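Local coordinates for FrnE protein (Deinococcus radiodurans, PDB 5CO3) that probably acts as a cytoplasmic thiol-disulfide oxidoreductase of the DsbA-like thioredoxin family, making or rearranging disulfide bonds, at residues A[24-29]-A[132-137]; A[64-69]-A[102-107]; A[107-112]-A[141-146]. All blocks are in the same frame, centred on the assembly; numbering follows the deposited sequence.

How the contacts relate
Contact 1 is the buried one, its centre about 8 Å from the centre of the chain; contacts 2 and 3 lie farther out, their centres about 20 Å and 15 Å from it, and are partly buried. Contact 1 joins two helices mainly by apolar side-chain packing, with no hydrogen bond across it. Contacts 2 and 3 pair loops and helix starts, and there ordered waters tie backbone groups across the gap. Helix 125-137 connects all three. It gives contact 1 its second segment, and Y136 reaches V104 and L106 of contact 2 and V143 of contact 3. L132 packs on A112 of contact 3. Contacts 2 and 3 share A107, so the chain runs directly from one into the other.

Contact 1: residues A[24-29]-A[132-137]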
# COMPACT_ATOMS: atom_id res chain seq x y z
N TRP A 24 -5.31 -7.96 -1.22
CA TRP A 24 -4.81 -7.71 -2.57
C TRP A 24 -3.68 -6.69 -2.52
O TRP A 24 -2.83 -6.66 -3.40
CB TRP A 24 -5.93 -7.25 -3.50
CG TRP A 24 -6.80 -8.39 -3.90
CD1 TRP A 24 -8.08 -8.64 -3.48
CD2 TRP A 24 -6.46 -9.47 -4.78
NE1 TRP A 24 -8.54 -9.80 -4.05
CE2 TRP A 24 -7.57 -10.33 -4.86
CE3 TRP A 24 -5.31 -9.78 -5.53
CZ2 TRP A 24 -7.58 -11.48 -5.64
CZ3 TRP A 24 -5.32 -10.93 -6.31
CH2 TRP A 24 -6.45 -11.76 -6.36
N CYS A 25 -3.64 -5.88 -1.46
CA CYS A 25 -2.56 -4.91 -1.35
C CYS A 25 -1.22 -5.57 -1.06
O CYS A 25 -0.18 -5.10 -1.53
CB CYS A 25 -2.89 -3.88 -0.26
SG CYS A 25 -4.14 -2.70 -0.80
N TYR A 26 -1.22 -6.65 -0.28
CA TYR A 26 0.03 -7.36 -0.02
C TYR A 26 0.48 -8.05 -1.31
O TYR A 26 1.64 -7.96 -1.70
CB TYR A 26 -0.16 -8.36 1.12
CG TYR A 26 1.07 -8.64 1.94
CD1 TYR A 26 2.34 -8.17 1.56
CD2 TYR A 26 0.97 -9.37 3.12
CE1 TYR A 26 3.46 -8.45 2.33
CE2 TYR A 26 2.07 -9.64 3.89
CZ TYR A 26 3.31 -9.19 3.50
OH TYR A 26 4.40 -9.48 4.28
N ILE A 27 -0.46 -8.73 -1.96
CA ILE A 27 -0.21 -9.34 -3.27
C ILE A 27 0.34 -8.30 -4.26
O ILE A 27 1.33 -8.56 -4.96
CB ILE A 27 -1.48 -9.99 -3.84
CG1 ILE A 27 -1.77 -11.28 -3.07
CG2 ILE A 27 -1.34 -10.27 -5.36
CD1 ILE A 27 -3.22 -11.77 -3.14
N GLY A 28 -0.29 -7.13 -4.29
CA GLY A 28 0.13 -6.07 -5.19
C GLY A 28 1.51 -5.51 -4.86
O GLY A 28 2.26 -5.10 -5.76
N LYS A 29 1.83 -5.48 -3.57
CA LYS A 29 3.14 -5.02 -3.15
C LYS A 29 4.21 -5.97 -3.67
O LYS A 29 5.26 -5.53 -4.17
CB LYS A 29 3.21 -4.90 -1.62
CG LYS A 29 4.53 -4.35 -1.07
CD LYS A 29 4.44 -4.18 0.47
CE LYS A 29 5.58 -3.33 1.01
NZ LYS A 29 6.90 -4.03 0.92
N LEU A 132 3.28 -4.43 8.89
CA LEU A 132 1.85 -4.39 9.21
C LEU A 132 1.04 -5.36 8.34
O LEU A 132 0.16 -6.04 8.84
CB LEU A 132 1.32 -2.96 9.07
CG LEU A 132 1.77 -2.11 10.24
CD1 LEU A 132 1.69 -0.63 9.88
CD2 LEU A 132 0.91 -2.42 11.50
N LEU A 133 1.36 -5.43 7.05
CA LEU A 133 0.66 -6.36 6.18
C LEU A 133 0.84 -7.80 6.67
O LEU A 133 -0.11 -8.58 6.71
CB LEU A 133 1.14 -6.21 4.72
CG LEU A 133 0.67 -4.92 4.04
CD1 LEU A 133 1.45 -4.67 2.74
CD2 LEU A 133 -0.84 -4.99 3.77
N ARG A 134 2.07 -8.15 7.05
CA ARG A 134 2.35 -9.48 7.56
C ARG A 134 1.63 -9.73 8.89
O ARG A 134 1.04 -10.79 9.10
CB ARG A 134 3.87 -9.67 7.72
CG ARG A 134 4.28 -11.08 8.13
CD ARG A 134 5.80 -11.20 8.25
NE ARG A 134 6.21 -11.45 9.63
CZ ARG A 134 7.24 -10.88 10.24
NH1 ARG A 134 8.01 -10.00 9.59
NH2 ARG A 134 7.51 -11.19 11.50
N ALA A 135 1.67 -8.74 9.77
CA ALA A 135 1.01 -8.87 11.07
C ALA A 135 -0.49 -9.12 10.90
O ALA A 135 -1.08 -9.90 11.63
CB ALA A 135 1.25 -7.62 11.89
N TYR A 136 -1.10 -8.43 9.94
CA TYR A 136 -2.53 -8.55 9.73
C TYR A 136 -2.92 -9.86 9.03
O TYR A 136 -3.80 -10.60 9.49
CB TYR A 136 -3.03 -7.35 8.92
CG TYR A 136 -4.54 -7.28 8.77
CD1 TYR A 136 -5.24 -8.08 7.87
CD2 TYR A 136 -5.27 -6.37 9.54
CE1 TYR A 136 -6.62 -8.01 7.75
CE2 TYR A 136 -6.64 -6.30 9.43
CZ TYR A 136 -7.32 -7.10 8.53
OH TYR A 136 -8.69 -6.97 8.45
N MET A 137 -2.27 -10.14 7.91
CA MET A 137 -2.69 -11.23 7.04
C MET A 137 -2.23 -12.61 7.49
O MET A 137 -2.86 -13.60 7.18
CB MET A 137 -2.15 -11.02 5.61
CG MET A 137 -2.68 -9.76 4.94
SD MET A 137 -4.47 -9.81 4.66
CE MET A 137 -4.80 -8.08 4.42
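The ring of Y26 lies against L133. The CB of L133 sits over the centre of one ring face, 3.5 Å from the centroid and 10° off the normal, a CH-pi contact. CG of Y26 points away from its own backbone N (chi1 -151°), which carries the ring across L133 to R134. The two side chains of Y26 and L133 run past each other in opposite directions. M137 comes to the edge of the ring, with CG 4.1 Å from Y26 CD2. At the far end, Y26 OH lies 3.5 Å from R134 CB. That hydroxyl is hydrogen-bonded to E130, one turn earlier on the same helix as R134.

The CxxC pattern of thioredoxin folds, C22 and C25, lies at the start of helix 23-38. Here this helix packs on helix 125-137 of the DsbA-like helical region. The axes of the two short segments approach to 10.4 Å, at 138° between their N-to-C directions.

K29 is extended to CE and bends only at its last torsion (chi4 -69°). Its CD passes 3.8 Å from CD1 of L133. The ammonium group goes on to salt bridges with E33, E130 and D126. R134 turns its guanidinium outward to E139.

Contact 2: residues A[64-69]-A[102-107]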
# COMPACT_ATOMS: atom_id res chain seq x y z
N ILE A 64 -15.82 -10.80 14.72
CA ILE A 64 -16.27 -11.91 13.88
C ILE A 64 -15.17 -12.43 12.96
O ILE A 64 -14.16 -11.75 12.72
CB ILE A 64 -17.51 -11.52 13.05
CG1 ILE A 64 -17.15 -10.47 11.98
CG2 ILE A 64 -18.62 -10.99 13.96
CD1 ILE A 64 -18.39 -9.93 11.26
N ALA A 65 -15.35 -13.66 12.47
CA ALA A 65 -14.38 -14.26 11.56
C ALA A 65 -14.34 -13.48 10.26
O ALA A 65 -15.37 -12.98 9.81
CB ALA A 65 -14.75 -15.71 11.30
N MET A 66 -13.16 -13.36 9.67
CA MET A 66 -13.00 -12.69 8.38
C MET A 66 -14.00 -13.21 7.34
O MET A 66 -14.61 -12.41 6.61
CB MET A 66 -11.58 -12.85 7.86
CG MET A 66 -11.38 -12.15 6.55
SD MET A 66 -9.70 -12.24 6.05
CE MET A 66 -9.76 -11.24 4.54
N ARG A 67 -14.16 -14.53 7.28
CA ARG A 67 -15.11 -15.11 6.32
C ARG A 67 -16.51 -14.53 6.48
O ARG A 67 -17.17 -14.20 5.50
CB ARG A 67 -15.21 -16.63 6.46
CG ARG A 67 -16.22 -17.24 5.48
CD ARG A 67 -16.86 -18.49 6.02
NE ARG A 67 -17.05 -18.36 7.46
CZ ARG A 67 -17.08 -19.38 8.30
NH1 ARG A 67 -16.95 -20.62 7.85
NH2 ARG A 67 -17.23 -19.17 9.60
N ASP A 68 -16.96 -14.38 7.73
CA ASP A 68 -18.29 -13.87 7.98
C ASP A 68 -18.41 -12.38 7.68
O ASP A 68 -19.46 -11.92 7.24
CB ASP A 68 -18.71 -14.15 9.42
CG ASP A 68 -18.89 -15.63 9.67
OD1 ASP A 68 -19.06 -16.37 8.68
OD2 ASP A 68 -18.89 -16.05 10.84
N GLY A 69 -17.34 -11.63 7.94
CA GLY A 69 -17.33 -10.21 7.62
C GLY A 69 -17.38 -9.99 6.12
O GLY A 69 -18.06 -9.08 5.64
N ASP A 102 -8.06 -17.36 8.88
CA ASP A 102 -8.78 -17.86 10.05
C ASP A 102 -8.33 -17.16 11.34
O ASP A 102 -9.04 -17.22 12.35
CB ASP A 102 -8.57 -19.36 10.19
CG ASP A 102 -7.10 -19.73 10.17
OD1 ASP A 102 -6.44 -19.47 9.14
OD2 ASP A 102 -6.58 -20.26 11.17
N ARG A 103 -7.17 -16.51 11.31
CA ARG A 103 -6.63 -15.80 12.48
C ARG A 103 -6.76 -14.29 12.38
O ARG A 103 -6.40 -13.56 13.33
CB ARG A 103 -5.15 -16.16 12.68
CG ARG A 103 -4.86 -17.65 12.67
CD ARG A 103 -3.65 -18.01 13.52
NE ARG A 103 -2.41 -17.35 13.08
CZ ARG A 103 -1.40 -17.97 12.47
NH1 ARG A 103 -1.46 -19.28 12.22
NH2 ARG A 103 -0.32 -17.29 12.12
N VAL A 104 -7.28 -13.80 11.25
CA VAL A 104 -7.35 -12.37 10.99
C VAL A 104 -8.21 -11.65 12.03
O VAL A 104 -9.31 -12.10 12.36
CB VAL A 104 -7.89 -12.08 9.58
CG1 VAL A 104 -8.48 -10.68 9.48
CG2 VAL A 104 -6.73 -12.23 8.57
N LYS A 105 -7.69 -10.53 12.53
CA LYS A 105 -8.43 -9.69 13.48
C LYS A 105 -8.97 -8.49 12.72
O LYS A 105 -8.19 -7.68 12.19
CB LYS A 105 -7.53 -9.26 14.63
CG LYS A 105 -6.86 -10.42 15.33
CD LYS A 105 -7.87 -11.34 16.01
CE LYS A 105 -7.14 -12.38 16.88
NZ LYS A 105 -6.18 -13.22 16.05
N LEU A 106 -10.29 -8.38 12.64
CA LEU A 106 -10.90 -7.33 11.82
C LEU A 106 -10.85 -5.99 12.54
O LEU A 106 -11.85 -5.54 13.12
CB LEU A 106 -12.34 -7.71 11.45
CG LEU A 106 -12.49 -8.93 10.54
CD1 LEU A 106 -13.97 -9.28 10.36
CD2 LEU A 106 -11.83 -8.69 9.19
N ALA A 107 -9.68 -5.37 12.48
CA ALA A 107 -9.39 -4.15 13.21
C ALA A 107 -9.54 -2.91 12.34
O ALA A 107 -9.27 -2.95 11.13
CB ALA A 107 -7.97 -4.22 13.80
O HOH W 1 -11.83 -10.69 13.61
O HOH W 2 -10.74 -14.32 10.91
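Two waters, and no direct hydrogen bond, join the backbones of I64-G69 and D102-A107. The first water lies 2.7 Å from I64 O, and accepts from L106 N at 2.9 Å. The second accepts from M66 N at 2.9 Å and donates to V104 O at 3.0 Å. M66 is the first residue of its helix, so this water binds an amide at the helix start.

L106 has the largest buried area of the contact. Its CD1 lies 3.4 Å from I64 O and 3.8 Å from I64 CG1. The same methyl also faces the backbone of M66 and G69. G69 has no side chain, and L106 CD1 packs directly against its CA. CD2 of L106 is the branch nearer to M66 CB.

M66 and V104 form the second patch. The methionine is fully extended, with all three torsions near 180° (chi1 -179°). This carries SD across the valine, where it lies 3.9 Å from V104 CG2 and nearly as close to CG1. Both V104 methyls and the CB therefore meet the sulfur. L85 of helix 78-93 and F101 also pack on M66. Y136 of helix 125-137 touches both V104 and L106.

K105 NZ bonds to R103 O at 2.7 Å and to G140 O.

L106 is the centre of an inverse gamma turn. It also pairs with N62 in the small antiparallel sheet of 61-62 and 106-107, and A65 is the N-cap of helix 66-74. The contact is thus a water-bridged junction between a helix start and a short, weakly bonded strand, in the helical region of the DsbA-like fold.

Contact 3: residues A[107-112]-A[141-146]; sequences ANTFLA and QNVNDL
V143, N144 and L111 bury the most surface here. V143 packs with CG2 and CB on A107, T109 and A112. With CG1 anti to the carbonyl carbon (chi1 -57°), CG2 falls between the backbone N and the carbonyl carbon. From there it lies 4.1 Å from both T109 CG2 and A107 CB. V143 CB meets A112 CB.

N144 turns its CB toward A107 and N108, with CB 3.5 Å from N108 O. Its ND2 reaches out to a water at 2.8 Å. That water also lies near N108 OD1 and accepts from L111 N, so it joins the asparagine to the helix start. A second water lies 2.6 Å from V143 O and near N108 O, and accepts from A112 N. L111 lays CD1 across N144, 3.7 Å from its backbone O, and against L146 CD2.

Two Asx turns shape the segments. N108 OD1 accepts from F110 N at 2.9 Å. N108 ND2 bonds to A58 O. N142 OD1 accepts from N144 N, with the donor above the carbonyl plane, and also presses on A107 CB at 3.2 Å. N142 to D145 is a type I turn.

Helix 146-156 follows directly, and its L149 packs on L111 and A112. In helix 125-137, Y136 packs on V143 and L132 on A112. The 107-112 segment links strand 106-107 to helix 110-121.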
# COMPACT_ATOMS: atom_id res chain seq x y z
N ALA A 107 -9.68 -5.37 12.48
CA ALA A 107 -9.39 -4.15 13.21
C ALA A 107 -9.54 -2.91 12.34
O ALA A 107 -9.27 -2.95 11.13
CB ALA A 107 -7.97 -4.22 13.80
N ASN A 108 -9.96 -1.81 12.96
CA ASN A 108 -9.89 -0.49 12.32
C ASN A 108 -8.41 -0.17 12.09
O ASN A 108 -7.62 -0.33 13.01
CB ASN A 108 -10.56 0.58 13.20
CG ASN A 108 -10.58 1.95 12.54
OD1 ASN A 108 -9.54 2.58 12.37
ND2 ASN A 108 -11.77 2.43 12.18
N THR A 109 -8.04 0.26 10.88
CA THR A 109 -6.61 0.42 10.52
C THR A 109 -6.08 1.86 10.60
O THR A 109 -4.95 2.12 10.17
CB THR A 109 -6.32 -0.12 9.09
OG1 THR A 109 -7.16 0.55 8.13
CG2 THR A 109 -6.59 -1.62 9.04
N PHE A 110 -6.86 2.78 11.16
CA PHE A 110 -6.49 4.20 11.19
C PHE A 110 -5.15 4.43 11.90
O PHE A 110 -4.25 5.10 11.36
CB PHE A 110 -7.60 5.02 11.88
CG PHE A 110 -7.42 6.52 11.81
CD1 PHE A 110 -7.11 7.14 10.61
CD2 PHE A 110 -7.64 7.31 12.93
CE1 PHE A 110 -6.97 8.52 10.54
CE2 PHE A 110 -7.50 8.70 12.86
CZ PHE A 110 -7.18 9.30 11.67
N LEU A 111 -4.99 3.83 13.08
CA LEU A 111 -3.78 3.99 13.88
C LEU A 111 -2.58 3.34 13.19
O LEU A 111 -1.47 3.88 13.24
CB LEU A 111 -3.97 3.39 15.28
CG LEU A 111 -4.78 4.20 16.28
CD1 LEU A 111 -5.13 3.35 17.50
CD2 LEU A 111 -4.01 5.46 16.68
N ALA A 112 -2.80 2.19 12.57
CA ALA A 112 -1.76 1.52 11.80
C ALA A 112 -1.28 2.42 10.67
O ALA A 112 -0.08 2.52 10.43
CB ALA A 112 -2.29 0.21 11.26
N GLN A 141 -2.47 -10.69 14.24
CA GLN A 141 -2.28 -9.55 15.15
C GLN A 141 -3.39 -8.51 14.97
O GLN A 141 -3.94 -8.34 13.89
CB GLN A 141 -0.91 -8.90 14.94
CG GLN A 141 0.24 -9.91 14.85
CD GLN A 141 1.46 -9.50 15.65
OE1 GLN A 141 1.33 -8.89 16.72
NE2 GLN A 141 2.65 -9.84 15.15
N ASN A 142 -3.72 -7.84 16.08
CA ASN A 142 -4.70 -6.76 16.06
C ASN A 142 -4.00 -5.42 15.83
O ASN A 142 -3.37 -4.89 16.74
CB ASN A 142 -5.46 -6.76 17.39
CG ASN A 142 -6.39 -5.57 17.55
OD1 ASN A 142 -6.55 -4.75 16.64
ND2 ASN A 142 -7.04 -5.48 18.71
N VAL A 143 -4.09 -4.89 14.61
CA VAL A 143 -3.36 -3.65 14.30
C VAL A 143 -4.05 -2.36 14.78
O VAL A 143 -3.61 -1.25 14.48
CB VAL A 143 -3.06 -3.56 12.79
CG1 VAL A 143 -2.27 -4.81 12.34
CG2 VAL A 143 -4.35 -3.40 11.98
N ASN A 144 -5.15 -2.50 15.52
CA ASN A 144 -5.76 -1.36 16.21
C ASN A 144 -5.21 -1.23 17.63
O ASN A 144 -5.40 -0.23 18.29
CB ASN A 144 -7.29 -1.51 16.27
CG ASN A 144 -7.96 -0.41 17.08
OD1 ASN A 144 -8.40 -0.61 18.22
ND2 ASN A 144 -8.02 0.77 16.50
N ASP A 145 -4.52 -2.27 18.08
CA ASP A 145 -4.04 -2.33 19.47
C ASP A 145 -2.69 -1.62 19.65
O ASP A 145 -1.74 -1.90 18.92
CB ASP A 145 -3.93 -3.79 19.91
CG ASP A 145 -3.44 -3.92 21.33
OD1 ASP A 145 -4.19 -3.57 22.26
OD2 ASP A 145 -2.30 -4.39 21.52
N LEU A 146 -2.60 -0.71 20.62
CA LEU A 146 -1.39 0.12 20.75
C LEU A 146 -0.14 -0.69 21.12
O LEU A 146 0.93 -0.45 20.57
CB LEU A 146 -1.61 1.24 21.76
CG LEU A 146 -2.53 2.36 21.26
CD1 LEU A 146 -2.86 3.35 22.37
CD2 LEU A 146 -1.89 3.06 20.08
O HOH W 3 -5.05 0.59 13.40
O HOH W 4 -7.45 2.61 14.40